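Local coordinates for protein xyloglucan-specific endo-beta-1,4-glucanase (Uncultured bacterium, PDB 4W88) that probably hydrolyses internal beta-1,4-glucosidic bonds in the backbone of xyloglucan, a branched plant cell-wall polysaccharide, as a family GH5 endo-glucanase, at residues 189-193 with 216-220; 194-200 with 219-223; 272-276 with 313-317; 276-280 with 328-332. The protein carries 1 engineered substitution. All blocks are in the same frame, centred on the assembly; numbering follows the deposited sequence.

Contact 1 (189-193 with 216-220); sequences ADRVL and PNIAV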
loop_
_atom_site.group_PDB
_atom_site.type_symbol
_atom_site.label_atom_id
_atom_site.label_comp_id
_atom_site.label_asym_id
_atom_site.label_seq_id
_atom_site.Cartn_x
_atom_site.Cartn_y
_atom_site.Cartn_z
ATOM N N ALA A 189 -6.596 -13.426 -14.828
ATOM C CA ALA A 189 -7.769 -12.938 -15.531
ATOM C C ALA A 189 -8.763 -12.214 -14.626
ATOM O O ALA A 189 -9.424 -11.279 -15.060
ATOM C CB ALA A 189 -8.435 -14.048 -16.312
ATOM N N ASP A 190 -8.836 -12.677 -13.380
ATOM C CA ASP A 190 -9.790 -12.155 -12.421
ATOM C C ASP A 190 -9.205 -11.841 -11.031
ATOM O O ASP A 190 -9.932 -11.544 -10.081
ATOM C CB ASP A 190 -11.011 -13.075 -12.333
ATOM C CG ASP A 190 -10.726 -14.481 -11.927
ATOM O OD1 ASP A 190 -9.546 -14.813 -11.679
ATOM O OD2 ASP A 190 -11.730 -15.306 -11.895
ATOM N N ARG A 191 -7.866 -11.832 -10.921
ATOM C CA ARG A 191 -7.205 -11.361 -9.726
ATOM C C ARG A 191 -7.653 -9.957 -9.376
ATOM O O ARG A 191 -7.845 -9.120 -10.292
ATOM C CB ARG A 191 -5.668 -11.352 -9.976
ATOM C CG ARG A 191 -4.854 -11.065 -8.745
ATOM C CD ARG A 191 -3.367 -11.246 -8.918
ATOM N NE ARG A 191 -2.954 -12.474 -9.534
ATOM C CZ ARG A 191 -3.058 -13.685 -9.002
ATOM N NH1 ARG A 191 -3.503 -13.850 -7.766
ATOM N NH2 ARG A 191 -2.729 -14.733 -9.720
ATOM N N VAL A 192 -7.772 -9.655 -8.079
ATOM C CA VAL A 192 -8.051 -8.286 -7.710
ATOM C C VAL A 192 -6.826 -7.409 -8.072
ATOM O O VAL A 192 -5.720 -7.621 -7.540
ATOM C CB VAL A 192 -8.415 -8.130 -6.223
ATOM C CG1 VAL A 192 -8.715 -6.648 -5.823
ATOM C CG2 VAL A 192 -9.585 -9.032 -5.868
ATOM N N LEU A 193 -7.098 -6.335 -8.844
ATOM C CA LEU A 193 -6.101 -5.375 -9.187
ATOM C C LEU A 193 -6.432 -4.038 -8.562
ATOM O O LEU A 193 -7.546 -3.570 -8.715
ATOM C CB LEU A 193 -5.945 -5.224 -10.689
ATOM C CG LEU A 193 -5.699 -6.505 -11.458
ATOM C CD1 LEU A 193 -5.503 -6.294 -12.945
ATOM C CD2 LEU A 193 -4.507 -7.310 -10.936
ATOM N N PRO A 216 -14.453 -5.612 -13.639
ATOM C CA PRO A 216 -15.219 -5.778 -12.366
ATOM C C PRO A 216 -14.378 -6.235 -11.192
ATOM O O PRO A 216 -14.876 -6.286 -10.064
ATOM C CB PRO A 216 -16.238 -6.855 -12.728
ATOM C CG PRO A 216 -15.552 -7.651 -13.815
ATOM C CD PRO A 216 -14.704 -6.701 -14.607
ATOM N N ASN A 217 -13.116 -6.580 -11.482
ATOM C CA ASN A 217 -12.187 -7.114 -10.481
ATOM C C ASN A 217 -11.069 -6.157 -10.097
ATOM O O ASN A 217 -9.892 -6.551 -9.990
ATOM C CB ASN A 217 -11.651 -8.485 -10.892
ATOM C CG ASN A 217 -12.762 -9.520 -10.893
ATOM O OD1 ASN A 217 -13.424 -9.726 -9.916
ATOM N ND2 ASN A 217 -12.961 -10.165 -12.000
ATOM N N ILE A 218 -11.498 -4.940 -9.777
ATOM C CA ILE A 218 -10.593 -3.927 -9.317
ATOM C C ILE A 218 -11.001 -3.364 -7.979
ATOM O O ILE A 218 -12.153 -3.509 -7.507
ATOM C CB ILE A 218 -10.402 -2.810 -10.360
ATOM C CG1 ILE A 218 -11.677 -1.995 -10.570
ATOM C CG2 ILE A 218 -9.894 -3.385 -11.639
ATOM C CD1 ILE A 218 -11.903 -0.888 -9.544
ATOM N N ALA A 219 -10.038 -2.703 -7.343
ATOM C CA ALA A 219 -10.306 -1.876 -6.152
ATOM C C ALA A 219 -9.453 -0.616 -6.277
ATOM O O ALA A 219 -8.484 -0.593 -7.031
ATOM C CB ALA A 219 -9.966 -2.634 -4.834
ATOM N N VAL A 220 -9.826 0.383 -5.498
ATOM C CA VAL A 220 -9.136 1.655 -5.431
ATOM C C VAL A 220 -8.414 1.806 -4.050
ATOM O O VAL A 220 -9.051 1.650 -3.002
ATOM C CB VAL A 220 -10.058 2.843 -5.654
ATOM C CG1 VAL A 220 -9.258 4.151 -5.534
ATOM C CG2 VAL A 220 -10.740 2.714 -7.023
HETATM O O HOH W 1 -11.562 -9.252 -14.440
#
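Asn217 lays its amide beside the loop at Asp190, with ND2 3.5 Å from Asp190 CB, and with its own CB and CG each 3.6 Å from Asp190 O. With CG beside its own backbone N (chi1 -67°), the asparagine reaches across to the loop 189-193. There a water accepts from Asn217 ND2 (3.0 Å) and donates to Ala189 O, while Arg4 bonds Asp190 O and, weakly, Asn217 OD1. The side chain of Asp190 leads away, about 4 Å from a magnesium ion at the nearest atoms. At Asn217 an alanine would lack the amide, and the water would probably lose its donor and Ala189 O its bridge to the strand. Further on the chains zip together: Leu193 N donates to Asn217 O at 3.0 Å, and Ala219 N donates to Leu193 O at 3.0 Å. Val192 CG1 and Ala219 CB, 4.3 Å apart, meet on one face; Leu193 CB lies beside Ile218 CG2 on the other, where helix 164-182 packs. This is the parallel start of two neighbouring strands, 193-196 and 218-223, in the beta/alpha barrel of a family 5 glycosidase.

Contact 2 (194-200 with 219-223); sequences IICTYGH and AVALH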
loop_
_atom_site.group_PDB
_atom_site.type_symbol
_atom_site.label_atom_id
_atom_site.label_comp_id
_atom_site.label_asym_id
_atom_site.label_seq_id
_atom_site.Cartn_x
_atom_site.Cartn_y
_atom_site.Cartn_z
ATOM N N ILE A 194 -5.453 -3.416 -7.915
ATOM C CA ILE A 194 -5.714 -2.308 -7.026
ATOM C C ILE A 194 -5.036 -1.081 -7.657
ATOM O O ILE A 194 -3.800 -0.955 -7.683
ATOM C CB ILE A 194 -5.184 -2.556 -5.591
ATOM C CG1 ILE A 194 -5.757 -3.841 -4.990
ATOM C CG2 ILE A 194 -5.527 -1.353 -4.678
ATOM C CD1 ILE A 194 -5.147 -4.273 -3.646
ATOM N N ILE A 195 -5.874 -0.215 -8.194
ATOM C CA ILE A 195 -5.439 0.983 -8.852
ATOM C C ILE A 195 -5.350 2.091 -7.790
ATOM O O ILE A 195 -5.704 1.887 -6.613
ATOM C CB ILE A 195 -6.388 1.367 -10.017
ATOM C CG1 ILE A 195 -7.786 1.744 -9.539
ATOM C CG2 ILE A 195 -6.366 0.301 -11.108
ATOM C CD1 ILE A 195 -8.647 2.454 -10.584
ATOM N N CYS A 196 -4.956 3.298 -8.184
ATOM C CA CYS A 196 -4.809 4.373 -7.220
ATOM C C CYS A 196 -5.060 5.729 -7.839
ATOM O O CYS A 196 -5.056 5.894 -9.066
ATOM C CB CYS A 196 -3.398 4.344 -6.579
ATOM S SG CYS A 196 -2.042 4.654 -7.694
ATOM N N THR A 197 -5.260 6.718 -6.956
ATOM C CA THR A 197 -5.227 8.095 -7.327
ATOM C C THR A 197 -3.791 8.648 -7.358
ATOM O O THR A 197 -2.852 8.036 -6.856
ATOM C CB THR A 197 -5.997 8.913 -6.288
ATOM O OG1 THR A 197 -5.440 8.580 -5.024
ATOM C CG2 THR A 197 -7.525 8.652 -6.319
ATOM N N TYR A 198 -3.647 9.843 -7.918
ATOM C CA TYR A 198 -2.366 10.554 -7.891
ATOM C C TYR A 198 -1.939 10.646 -6.417
ATOM O O TYR A 198 -2.744 11.058 -5.552
ATOM C CB TYR A 198 -2.531 11.975 -8.422
ATOM C CG TYR A 198 -1.237 12.732 -8.477
ATOM C CD1 TYR A 198 -0.684 13.395 -7.341
ATOM C CD2 TYR A 198 -0.511 12.816 -9.663
ATOM C CE1 TYR A 198 0.540 14.063 -7.461
ATOM C CE2 TYR A 198 0.673 13.541 -9.771
ATOM C CZ TYR A 198 1.188 14.174 -8.696
ATOM O OH TYR A 198 2.364 14.863 -8.830
ATOM N N GLY A 199 -0.706 10.238 -6.108
ATOM C CA GLY A 199 -0.218 10.277 -4.729
ATOM C C GLY A 199 -0.939 9.426 -3.699
ATOM O O GLY A 199 -0.713 9.635 -2.492
ATOM N N HIS A 200 -1.828 8.519 -4.132
ATOM C CA HIS A 200 -2.793 7.894 -3.256
ATOM C C HIS A 200 -3.610 8.921 -2.427
ATOM O O HIS A 200 -4.106 8.605 -1.331
ATOM C CB HIS A 200 -2.089 6.903 -2.351
ATOM C CG HIS A 200 -1.883 5.522 -2.917
ATOM N ND1 HIS A 200 -0.994 5.241 -3.932
ATOM C CD2 HIS A 200 -2.482 4.345 -2.614
ATOM C CE1 HIS A 200 -1.023 3.949 -4.205
ATOM N NE2 HIS A 200 -1.932 3.389 -3.429
ATOM N N ALA A 219 -10.038 -2.703 -7.343
ATOM C CA ALA A 219 -10.306 -1.876 -6.152
ATOM C C ALA A 219 -9.453 -0.616 -6.277
ATOM O O ALA A 219 -8.484 -0.593 -7.031
ATOM C CB ALA A 219 -9.966 -2.634 -4.834
ATOM N N VAL A 220 -9.826 0.383 -5.498
ATOM C CA VAL A 220 -9.136 1.655 -5.431
ATOM C C VAL A 220 -8.414 1.806 -4.050
ATOM O O VAL A 220 -9.051 1.650 -3.002
ATOM C CB VAL A 220 -10.058 2.843 -5.654
ATOM C CG1 VAL A 220 -9.258 4.151 -5.534
ATOM C CG2 VAL A 220 -10.740 2.714 -7.023
ATOM N N ALA A 221 -7.100 2.034 -4.111
ATOM C CA ALA A 221 -6.247 2.213 -2.975
ATOM C C ALA A 221 -6.053 3.728 -2.726
ATOM O O ALA A 221 -5.855 4.551 -3.670
ATOM C CB ALA A 221 -4.899 1.554 -3.203
ATOM N N LEU A 222 -6.132 4.036 -1.439
ATOM C CA LEU A 222 -5.829 5.354 -0.870
ATOM C C LEU A 222 -4.906 5.217 0.302
ATOM O O LEU A 222 -4.904 4.205 0.953
ATOM C CB LEU A 222 -7.150 6.083 -0.472
ATOM C CG LEU A 222 -8.120 6.211 -1.623
ATOM C CD1 LEU A 222 -9.440 6.627 -1.070
ATOM C CD2 LEU A 222 -7.640 7.203 -2.725
ATOM N N HIS A 223 -4.183 6.298 0.635
ATOM C CA HIS A 223 -3.422 6.356 1.850
ATOM C C HIS A 223 -3.945 7.517 2.675
ATOM O O HIS A 223 -4.012 8.626 2.188
ATOM C CB HIS A 223 -1.943 6.571 1.605
ATOM C CG HIS A 223 -1.266 5.443 0.911
ATOM N ND1 HIS A 223 0.043 5.507 0.432
ATOM C CD2 HIS A 223 -1.696 4.190 0.655
ATOM C CE1 HIS A 223 0.348 4.345 -0.098
ATOM N NE2 HIS A 223 -0.678 3.537 0.043
#
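His200 and His223 stack face to face but offset, ring centroids 3.9 Å apart and planes 25° from each other, with His200 CD2 off-centre over the His223 ring. His200 CB also sits over that face in a CH-pi contact. Behind them His223 N donates an almost straight bond of 3.0 Å to His200 O, landing on a lone pair of the carbonyl. Cys196 CB lies against the opposite face of the His200 ring. The strand part is just as close: Ile194 CG2, which stands anti to the backbone N because CG1 is at chi1 -56°, presses on Ala221 CB at 3.3 Å, tighter than normal van der Waals contact, and His200 NE2 meets the same methyl at 3.5 Å. Two bonds of the parallel pairing, Ile195 N to Ala219 O and Ala221 N to Ile195 O, both 2.9 Å, join the strands of the beta-alpha-beta unit 193-196, 204-208, 218-223 of the barrel. Around Thr197 the pairing slackens: Thr197 N and Ala221 O are buried with no partner, and Leu222 CD2 touches Thr197 OG1, whose hydroxyl is hydrogen-bonded to Asn201 O. All of this is buried; on the pocket side the side chain of His223 is about 4 Å from bound glucose and TRIS. His200 NE2 is bonded to Glu145 and His223 NE2 to Thr270. His223 ND1 holds the carboxylate of Glu149, a residue of the glycan pocket, and His200 ND1 its backbone N, so the stack probably helps to position it.

Contact 3 (272-276 with 313-317); sequences TGAQF and GEKFG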
loop_
_atom_site.group_PDB
_atom_site.type_symbol
_atom_site.label_atom_id
_atom_site.label_comp_id
_atom_site.label_asym_id
_atom_site.label_seq_id
_atom_site.Cartn_x
_atom_site.Cartn_y
_atom_site.Cartn_z
ATOM N N THR A 272 -1.816 3.354 6.423
ATOM C CA THR A 272 -2.127 4.315 7.457
ATOM C C THR A 272 -1.332 3.905 8.705
ATOM O O THR A 272 -0.599 2.900 8.716
ATOM C CB THR A 272 -3.641 4.377 7.731
ATOM O OG1 THR A 272 -3.943 5.518 8.603
ATOM C CG2 THR A 272 -4.135 3.078 8.326
ATOM N N GLY A 273 -1.446 4.707 9.761
ATOM C CA GLY A 273 -0.708 4.464 11.001
ATOM C C GLY A 273 -0.403 5.791 11.689
ATOM O O GLY A 273 -0.704 6.856 11.147
ATOM N N ALA A 274 0.162 5.739 12.907
ATOM C CA ALA A 274 0.522 6.931 13.650
ATOM C C ALA A 274 1.898 6.745 14.251
ATOM O O ALA A 274 2.165 5.754 14.851
ATOM C CB ALA A 274 -0.518 7.113 14.735
ATOM N N GLN A 275 2.770 7.708 14.056
ATOM C CA GLN A 275 4.069 7.618 14.628
ATOM C C GLN A 275 3.964 7.691 16.155
ATOM O O GLN A 275 3.135 8.419 16.728
ATOM C CB GLN A 275 5.003 8.733 14.120
ATOM C CG GLN A 275 5.344 8.595 12.659
ATOM C CD GLN A 275 6.141 9.745 12.093
ATOM O OE1 GLN A 275 7.036 10.300 12.748
ATOM N NE2 GLN A 275 5.826 10.115 10.854
ATOM N N PHE A 276 4.754 6.839 16.778
ATOM C CA PHE A 276 4.810 6.741 18.224
ATOM C C PHE A 276 5.451 7.971 18.837
ATOM O O PHE A 276 6.610 8.272 18.545
ATOM C CB PHE A 276 5.528 5.481 18.764
ATOM C CG PHE A 276 5.452 5.363 20.257
ATOM C CD1 PHE A 276 4.190 5.143 20.862
ATOM C CD2 PHE A 276 6.581 5.431 21.059
ATOM C CE1 PHE A 276 4.059 5.064 22.241
ATOM C CE2 PHE A 276 6.453 5.302 22.456
ATOM C CZ PHE A 276 5.194 5.119 23.029
ATOM N N GLY A 313 14.044 8.339 13.363
ATOM C CA GLY A 313 13.300 8.140 12.140
ATOM C C GLY A 313 11.818 8.180 12.455
ATOM O O GLY A 313 11.405 8.532 13.602
ATOM N N GLU A 314 11.023 7.807 11.474
ATOM C CA GLU A 314 9.587 7.876 11.604
ATOM C C GLU A 314 9.117 6.638 12.378
ATOM O O GLU A 314 9.257 5.518 11.890
ATOM C CB GLU A 314 8.977 7.974 10.220
ATOM C CG GLU A 314 9.274 9.326 9.515
ATOM C CD GLU A 314 8.677 9.433 8.117
ATOM O OE1 GLU A 314 8.199 8.438 7.598
ATOM O OE2 GLU A 314 8.691 10.509 7.479
ATOM N N LYS A 315 8.535 6.846 13.575
ATOM C CA LYS A 315 8.408 5.736 14.511
ATOM C C LYS A 315 7.130 4.944 14.276
ATOM O O LYS A 315 6.228 4.904 15.122
ATOM C CB LYS A 315 8.602 6.175 15.987
ATOM C CG LYS A 315 10.010 6.619 16.349
ATOM C CD LYS A 315 10.011 7.271 17.729
ATOM C CE LYS A 315 11.428 7.428 18.274
ATOM N NZ LYS A 315 12.333 8.115 17.327
ATOM N N PHE A 316 7.025 4.345 13.088
ATOM C CA PHE A 316 5.812 3.528 12.758
ATOM C C PHE A 316 5.947 2.033 13.161
ATOM O O PHE A 316 5.039 1.216 12.939
ATOM C CB PHE A 316 5.626 3.609 11.284
ATOM C CG PHE A 316 4.985 4.907 10.789
ATOM C CD1 PHE A 316 3.712 5.233 11.128
ATOM C CD2 PHE A 316 5.678 5.739 9.964
ATOM C CE1 PHE A 316 3.059 6.338 10.670
ATOM C CE2 PHE A 316 5.080 6.879 9.457
ATOM C CZ PHE A 316 3.769 7.211 9.823
ATOM N N GLY A 317 7.106 1.651 13.717
ATOM C CA GLY A 317 7.330 0.301 14.071
ATOM C C GLY A 317 6.310 -0.303 15.064
ATOM O O GLY A 317 5.956 0.330 16.079
HETATM O O HOH W 2 8.494 9.523 14.798
#
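Gln275 CG rests over the centre of the Phe316 ring, 3.6 Å from the centroid and close to the ring normal, a clear CH-pi contact. CG stands beside the glutamine's own backbone N (chi1 -68°), and from there the chain runs on extended past the ring, its amide plane turned 67° to the phenyl plane, NE2 within 3.6 Å of Phe316 CE2. The amide also crosses Glu314, NE2 of Gln275 3.8 Å from Glu314 CG, with amide and carboxylate planes 27° apart. At the ring's edge, near its plane, lie Gly273 C, Ala274 N and Glu314 OE1. A side chain at Gly273 would start about 3.5 Å from Phe316 CD1, and the backbone angles there call for glycine as well.

The next layer fixes the backbones. Phe276 N donates to Lys315 O at 2.9 Å, close to straight, and Lys315 is the centre of an inverse gamma turn. A water donates to Gln275 OE1 at 2.6 Å and accepts from Lys315 N, tying the glutamine to the same turn. Lys315 sends its ammonium to Gly311 O. Beyond the two segments, Trp304 and Tyr232 meet the ring edge-to-face, and Tyr225 also abuts it. A serine in place of Phe316 would probably leave Gln275 CG without its ring, open a gap among these aromatics and free the glutamine to turn. Since Tyr225 and Tyr232 line the glycan pocket, and Glu314 lies about 4 Å from bound xylose, this seat of ring and methylene is consistent with keeping the loops beside the sugar in place.

Contact 4 (276-280 with 328-332); sequences FKENT and NDDIV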
loop_
_atom_site.group_PDB
_atom_site.type_symbol
_atom_site.label_atom_id
_atom_site.label_comp_id
_atom_site.label_asym_id
_atom_site.label_seq_id
_atom_site.Cartn_x
_atom_site.Cartn_y
_atom_site.Cartn_z
ATOM N N PHE A 276 4.754 6.839 16.778
ATOM C CA PHE A 276 4.810 6.741 18.224
ATOM C C PHE A 276 5.451 7.971 18.837
ATOM O O PHE A 276 6.610 8.272 18.545
ATOM C CB PHE A 276 5.528 5.481 18.764
ATOM C CG PHE A 276 5.452 5.363 20.257
ATOM C CD1 PHE A 276 4.190 5.143 20.862
ATOM C CD2 PHE A 276 6.581 5.431 21.059
ATOM C CE1 PHE A 276 4.059 5.064 22.241
ATOM C CE2 PHE A 276 6.453 5.302 22.456
ATOM C CZ PHE A 276 5.194 5.119 23.029
ATOM N N LYS A 277 4.687 8.670 19.673
ATOM C CA LYS A 277 5.134 9.954 20.288
ATOM C C LYS A 277 4.953 9.910 21.813
ATOM O O LYS A 277 4.455 10.858 22.419
ATOM C CB LYS A 277 4.292 11.113 19.729
ATOM C CG LYS A 277 4.319 11.370 18.230
ATOM C CD LYS A 277 3.246 12.348 17.803
ATOM C CE LYS A 277 3.327 12.543 16.289
ATOM N NZ LYS A 277 2.510 13.743 15.915
ATOM N N GLU A 278 5.321 8.744 22.399
ATOM C CA GLU A 278 5.204 8.470 23.850
ATOM C C GLU A 278 3.776 8.751 24.282
ATOM O O GLU A 278 3.525 9.378 25.326
ATOM C CB GLU A 278 6.216 9.225 24.693
ATOM C CG GLU A 278 7.582 9.094 24.123
ATOM C CD GLU A 278 8.581 8.585 24.975
ATOM O OE1 GLU A 278 8.756 7.359 24.853
ATOM O OE2 GLU A 278 9.173 9.435 25.700
ATOM N N ASN A 279 2.848 8.255 23.477
ATOM C CA ASN A 279 1.466 8.648 23.547
ATOM C C ASN A 279 0.549 7.462 23.268
ATOM O O ASN A 279 -0.425 7.570 22.493
ATOM C CB ASN A 279 1.160 9.785 22.568
ATOM C CG ASN A 279 1.341 9.386 21.104
ATOM O OD1 ASN A 279 2.136 8.507 20.774
ATOM N ND2 ASN A 279 0.568 10.031 20.237
ATOM N N THR A 280 0.860 6.342 23.910
ATOM C CA THR A 280 0.128 5.111 23.693
ATOM C C THR A 280 -1.376 5.267 23.773
ATOM O O THR A 280 -2.128 4.835 22.889
ATOM C CB THR A 280 0.517 4.083 24.731
ATOM O OG1 THR A 280 1.883 3.741 24.541
ATOM C CG2 THR A 280 -0.328 2.808 24.545
ATOM N N ASN A 328 4.736 -2.400 21.193
ATOM C CA ASN A 328 3.688 -1.745 21.973
ATOM C C ASN A 328 2.407 -2.552 21.899
ATOM O O ASN A 328 1.683 -2.448 20.930
ATOM C CB ASN A 328 3.511 -0.293 21.508
ATOM C CG ASN A 328 2.629 0.488 22.424
ATOM O OD1 ASN A 328 1.589 0.012 22.889
ATOM N ND2 ASN A 328 3.056 1.691 22.740
ATOM N N ASP A 329 2.175 -3.427 22.873
ATOM C CA ASP A 329 1.077 -4.373 22.720
ATOM C C ASP A 329 -0.284 -3.685 22.841
ATOM O O ASP A 329 -1.274 -4.165 22.290
ATOM C CB ASP A 329 1.148 -5.487 23.770
ATOM C CG ASP A 329 2.096 -6.583 23.394
ATOM O OD1 ASP A 329 2.086 -7.054 22.254
ATOM O OD2 ASP A 329 2.875 -6.921 24.269
ATOM N N ASP A 330 -0.351 -2.537 23.525
ATOM C CA ASP A 330 -1.642 -1.810 23.611
ATOM C C ASP A 330 -2.092 -1.224 22.257
ATOM O O ASP A 330 -3.269 -1.294 21.871
ATOM C CB ASP A 330 -1.547 -0.691 24.638
ATOM C CG ASP A 330 -1.545 -1.182 26.076
ATOM O OD1 ASP A 330 -1.764 -2.361 26.354
ATOM O OD2 ASP A 330 -1.394 -0.351 26.948
ATOM N N ILE A 331 -1.149 -0.596 21.540
ATOM C CA ILE A 331 -1.421 -0.142 20.176
ATOM C C ILE A 331 -1.836 -1.284 19.258
ATOM O O ILE A 331 -2.863 -1.222 18.534
ATOM C CB ILE A 331 -0.214 0.627 19.585
ATOM C CG1 ILE A 331 -0.019 1.945 20.367
ATOM C CG2 ILE A 331 -0.392 0.920 18.098
ATOM C CD1 ILE A 331 1.182 2.772 19.998
ATOM N N VAL A 332 -1.084 -2.362 19.331
ATOM C CA VAL A 332 -1.352 -3.515 18.469
ATOM C C VAL A 332 -2.713 -4.137 18.735
ATOM O O VAL A 332 -3.455 -4.439 17.776
ATOM C CB VAL A 332 -0.186 -4.490 18.478
ATOM C CG1 VAL A 332 -0.506 -5.772 17.708
ATOM C CG2 VAL A 332 1.016 -3.822 17.866
#
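Thr280 and Asn328 approach from opposite directions, and Asn328 ND2 donates to Thr280 OG1 at 3.0 Å with an N-H...O angle of 164°. The hydroxyl lies in the plane of the amide, so the bond uses the N-H squarely. Asn328 holds its CG anti to the backbone N (chi1 -170°), which swings the amide over to the loop 276-280 while leaving OD1 facing its own helix. There OD1 accepts from Ile331 N at 3.1 Å, the donor well above the carbonyl plane, and this caps the N-terminus of helix 329-336. One amide thus serves both sides of the contact: its oxygen closes the helix, its nitrogen reaches Thr280 and also Tyr309 OH. Thr280 turns its methyl to the same helix, with CG2 3.7 Å from Asp330 CB, on the exposed margin. Ile331 supplies the apolar side. Its CD1 lies 3.9 Å from Phe276 CD1, while Asn328 ND2 also comes to 3.6 Å from Phe276 CE1, both oblique to that ring. On a face of the ring sits the backbone N of Glu278, over its centre; the ring also stacks with Tyr309. The contact therefore joins the first turn of helix 280-295, which Thr280 begins, to the start of the C-terminal helix 329-336, where Ile331 goes on to pack on Ile283 and Ile287 of helix 280-295 and on Leu318.

How the contacts relate
Contacts 1 and 2 are buried and follow one another along the same pair of neighbouring barrel strands, sharing Ala219 and Val220; parallel backbone bonding dominates, with the histidine stack added only at the pocket end. Contacts 3 and 4 share Phe276, lie about 10 Å apart between centres, and are partly buried, joining loops and helix starts; aromatic packing goes with one backbone bond and a water in contact 3, one side-chain bond in contact 4. Contacts 1 and 3 fall on opposite sides of the chain's centre. Near the bound sugar come contact 2, from strand ends, and contact 3, from loops after strands 267-272 and 300-305, their nearest atoms about 6 Å apart, whereas contact 4 is peripheral.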